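PDB 4P78: HicA3 Toxin from Yersinia pestis, which probably acts as an RNA-cleaving toxin, as other members of the HicA family do, and is bound here in complex with its antitoxin HicB3. Local coordinates for residues 5-8 with 9-13; 54-57 with 58-62. One frame throughout, in Å; residues are numbered along the deposited sequence.

Contact 1: 5-8 with 9-13; sequences ELIK and RLEDA
Four successive backbone bonds run the helix from E5-K8 into the next turn: R9 N to E5 O, L10 N to L6 O, E11 N to I7 O and D12 N to K8 O. This is helix 3-12, the first helix of the alpha-beta-beta-beta-alpha fold of the HicA toxins, a topology shared with double-stranded RNA-binding domains.

Along one flank E5 and R9 run side by side, both pointing the same way. The first torsion of E5 sets CG opposite its own N (chi1 -173°); with the rest of the chain extended, the carboxylate stands out nearly square to the helix axis, and the guanidinium of R9 comes back to it from one turn on. R9 leans back toward the start of the helix, extended from CG to NE, and its CG passes 3.4 Å from E5 O. The carboxylate and guanidinium planes are turned 38° apart, yet OE2 still sits in the guanidinium plane. The far nitrogen, R9 NH1, is taken up by K64 O in the C-terminal tail.

On the inward flank L6 and L10 meet at an angle, L6 CG lying 4.1 Å from L10 CD1. They belong to the hydrophobic core: both also touch L42 of strand 36-44 and I63, and L6 reaches L53 of helix 51-61. I7 and E11 face strand 16-22 at I17, while E11 runs alongside K8, with E11 OE1 3.9 Å from K8 CG. That approach is carboxylate to methylene.

What closes the E5-R9 salt bridge is a single oxygen gripped by two nitrogens: E5 OE2 accepts from R9 NE at 2.9 Å, on its anti side, and from R9 NH2 at 2.8 Å.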
# COMPACT_ATOMS: atom_id res chain seq x y z
N GLU C 5 -9.69 -26.54 2.15
CA GLU C 5 -10.78 -26.52 3.12
C GLU C 5 -11.74 -25.33 2.88
O GLU C 5 -12.95 -25.47 3.05
CB GLU C 5 -10.25 -26.47 4.55
CG GLU C 5 -11.36 -26.63 5.58
CD GLU C 5 -10.89 -26.43 7.00
OE1 GLU C 5 -9.69 -26.64 7.28
OE2 GLU C 5 -11.73 -26.05 7.85
N LEU C 6 -11.20 -24.18 2.47
CA LEU C 6 -12.03 -23.01 2.17
C LEU C 6 -12.97 -23.31 0.99
O LEU C 6 -14.16 -23.01 1.05
CB LEU C 6 -11.16 -21.78 1.86
CG LEU C 6 -11.92 -20.54 1.33
CD1 LEU C 6 -13.08 -20.19 2.25
CD2 LEU C 6 -10.96 -19.34 1.17
N ILE C 7 -12.42 -23.89 -0.06
CA ILE C 7 -13.20 -24.30 -1.23
C ILE C 7 -14.34 -25.27 -0.84
O ILE C 7 -15.48 -25.13 -1.29
CB ILE C 7 -12.30 -24.96 -2.31
CG1 ILE C 7 -11.34 -23.91 -2.91
CG2 ILE C 7 -13.13 -25.64 -3.39
CD1 ILE C 7 -10.42 -24.47 -3.98
N LYS C 8 -14.04 -26.24 0.02
CA LYS C 8 -15.09 -27.16 0.46
C LYS C 8 -16.12 -26.46 1.36
O LYS C 8 -17.31 -26.77 1.29
CB LYS C 8 -14.47 -28.38 1.13
CG LYS C 8 -13.59 -29.18 0.13
CD LYS C 8 -12.42 -29.92 0.79
CE LYS C 8 -11.39 -30.35 -0.25
NZ LYS C 8 -10.05 -30.66 0.35
N ARG C 9 -15.71 -25.47 2.15
CA ARG C 9 -16.69 -24.67 2.88
C ARG C 9 -17.55 -23.84 1.93
O ARG C 9 -18.74 -23.63 2.20
CB ARG C 9 -16.00 -23.78 3.91
CG ARG C 9 -15.49 -24.56 5.11
CD ARG C 9 -14.64 -23.70 6.01
NE ARG C 9 -14.07 -24.48 7.11
CZ ARG C 9 -14.71 -24.76 8.23
NH1 ARG C 9 -15.95 -24.31 8.41
NH2 ARG C 9 -14.13 -25.48 9.17
N LEU C 10 -16.97 -23.38 0.83
CA LEU C 10 -17.74 -22.64 -0.18
C LEU C 10 -18.74 -23.56 -0.90
O LEU C 10 -19.87 -23.15 -1.21
CB LEU C 10 -16.80 -21.96 -1.18
CG LEU C 10 -16.06 -20.72 -0.64
CD1 LEU C 10 -14.86 -20.35 -1.50
CD2 LEU C 10 -17.02 -19.54 -0.58
N GLU C 11 -18.34 -24.80 -1.14
CA GLU C 11 -19.22 -25.78 -1.75
C GLU C 11 -20.38 -26.11 -0.82
O GLU C 11 -21.51 -26.26 -1.27
CB GLU C 11 -18.46 -27.05 -2.12
CG GLU C 11 -17.54 -26.88 -3.32
CD GLU C 11 -16.75 -28.14 -3.61
OE1 GLU C 11 -16.37 -28.83 -2.64
OE2 GLU C 11 -16.54 -28.46 -4.81
N ASP C 12 -20.09 -26.22 0.47
CA ASP C 12 -21.13 -26.42 1.47
C ASP C 12 -22.17 -25.29 1.44
O ASP C 12 -23.32 -25.49 1.80
CB ASP C 12 -20.52 -26.52 2.87
CG ASP C 12 -19.74 -27.82 3.08
OD1 ASP C 12 -19.94 -28.78 2.30
OD2 ASP C 12 -18.92 -27.87 4.03
N ALA C 13 -21.75 -24.10 1.01
CA ALA C 13 -22.65 -22.96 0.96
C ALA C 13 -23.29 -22.80 -0.42
O ALA C 13 -23.90 -21.77 -0.71
CB ALA C 13 -21.91 -21.67 1.36

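Contact 2: 54-57 with 58-62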
# COMPACT_ATOMS: atom_id res chain seq x y z
N LEU C 54 -11.07 -14.67 5.64
CA LEU C 54 -12.19 -15.55 5.98
C LEU C 54 -13.44 -14.76 6.36
O LEU C 54 -14.55 -15.10 5.92
CB LEU C 54 -11.81 -16.50 7.11
CG LEU C 54 -10.77 -17.56 6.76
CD1 LEU C 54 -10.45 -18.42 7.96
CD2 LEU C 54 -11.27 -18.43 5.61
N ARG C 55 -13.27 -13.70 7.16
CA ARG C 55 -14.40 -12.86 7.58
C ARG C 55 -15.12 -12.26 6.38
O ARG C 55 -16.34 -12.13 6.37
CB ARG C 55 -13.93 -11.74 8.52
CG ARG C 55 -13.78 -12.15 9.99
CD ARG C 55 -15.06 -11.91 10.75
NE ARG C 55 -14.92 -12.11 12.20
CZ ARG C 55 -14.49 -11.17 13.04
NH1 ARG C 55 -14.15 -9.97 12.60
NH2 ARG C 55 -14.39 -11.44 14.34
N GLN C 56 -14.34 -11.89 5.37
CA GLN C 56 -14.90 -11.31 4.15
C GLN C 56 -15.55 -12.39 3.30
O GLN C 56 -16.60 -12.16 2.68
CB GLN C 56 -13.80 -10.60 3.35
CG GLN C 56 -14.29 -9.92 2.06
CD GLN C 56 -15.19 -8.72 2.33
OE1 GLN C 56 -15.25 -8.21 3.46
NE2 GLN C 56 -15.90 -8.27 1.30
N ALA C 57 -14.93 -13.57 3.26
CA ALA C 57 -15.53 -14.69 2.53
C ALA C 57 -16.91 -15.02 3.11
O ALA C 57 -17.87 -15.22 2.37
CB ALA C 57 -14.62 -15.90 2.59
N GLN C 58 -17.00 -15.05 4.44
CA GLN C 58 -18.30 -15.23 5.10
C GLN C 58 -19.26 -14.11 4.71
O GLN C 58 -20.44 -14.34 4.45
CB GLN C 58 -18.15 -15.28 6.62
CG GLN C 58 -19.49 -15.41 7.35
CD GLN C 58 -19.33 -15.35 8.86
OE1 GLN C 58 -18.54 -14.56 9.38
NE2 GLN C 58 -20.07 -16.19 9.57
N LYS C 59 -18.74 -12.89 4.66
CA LYS C 59 -19.56 -11.74 4.38
C LYS C 59 -20.22 -11.86 3.01
O LYS C 59 -21.41 -11.59 2.86
CB LYS C 59 -18.72 -10.47 4.48
CG LYS C 59 -19.47 -9.20 4.32
CD LYS C 59 -18.57 -8.02 4.66
CE LYS C 59 -19.30 -6.72 4.44
NZ LYS C 59 -20.43 -6.59 5.40
N ILE C 60 -19.46 -12.34 2.03
CA ILE C 60 -19.89 -12.41 0.62
C ILE C 60 -20.52 -13.74 0.23
O ILE C 60 -21.45 -13.78 -0.58
CB ILE C 60 -18.67 -12.17 -0.32
CG1 ILE C 60 -18.10 -10.77 -0.08
CG2 ILE C 60 -19.05 -12.34 -1.78
CD1 ILE C 60 -19.17 -9.74 -0.11
N ALA C 61 -20.03 -14.83 0.80
CA ALA C 61 -20.44 -16.15 0.33
C ALA C 61 -21.27 -16.90 1.36
O ALA C 61 -21.99 -17.83 1.01
CB ALA C 61 -19.23 -16.96 -0.06
N GLY C 62 -21.17 -16.50 2.62
CA GLY C 62 -22.03 -17.08 3.64
C GLY C 62 -21.57 -18.44 4.16
O GLY C 62 -22.37 -19.24 4.62
O HOH W 1 -17.68 -12.27 8.72
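The flat amide of Q56 has K59 and I60 over one and the same side of its plane, at its two ends. K59 CD hangs over the oxygen end, 3.5 Å from Q56 OE1, and I60 CG1 over the nitrogen end, 3.6 Å from Q56 NE2. The bend at chi2 (68°) folds the amide forward along the helix, which brings a group starting away from 58-62 into contact with it. These approaches are van der Waals contacts; the polar partner of Q56 OE1 is R71 NH1 of the HicB3 chain, and Y17 of that chain packs on Q56 too.

The amide of Q58 works through water. One water molecule donates to both R55 O, at 2.7 Å, and Q58 OE1, so the side chain is pinned back to the turn before it. R55 O thus serves two donors, because K59 N also bonds to it, at 3.0 Å. The guanidinium of R55 turns outward to a salt bridge with E75 of the HicB3 chain.

Behind the amides, Q58 N bonds to L54 O and I60 N to Q56 O. A57 O takes A61 N at 2.7 Å and a weak second bond from I60 N, while A61 CB rests 3.3 Å from the same oxygen. G62 N then bonds back to Q58 O at 2.9 Å, and G62 leaves the helix with positive phi (80°).

The whole is the last turns of helix 51-61, the closing helix of the HicA fold: an amphipathic segment with L54 and A57 turned inward, the antitoxin on its polar side, and a glycine ending the helix.

Contact 1 and contact 2 lie in the two helices of the chain, one near each end of the sequence, with centres about 11 Å apart. Their inward sides meet directly: L10 CD2 is 3.4 Å from A61 CB, and L6 CD1 packs against L54 CD2, so both share the hydrophobic core. The outward chemistry differs with location. Residues 5-13 touch no other chain of the assembly, and their charged pair is settled within the helix and the C-terminal tail of the same chain. Part of 54-62, around R55, Q56, K59 and I60, instead faces HicB3, and there R55 and Q56 find their main polar partners on the antitoxin.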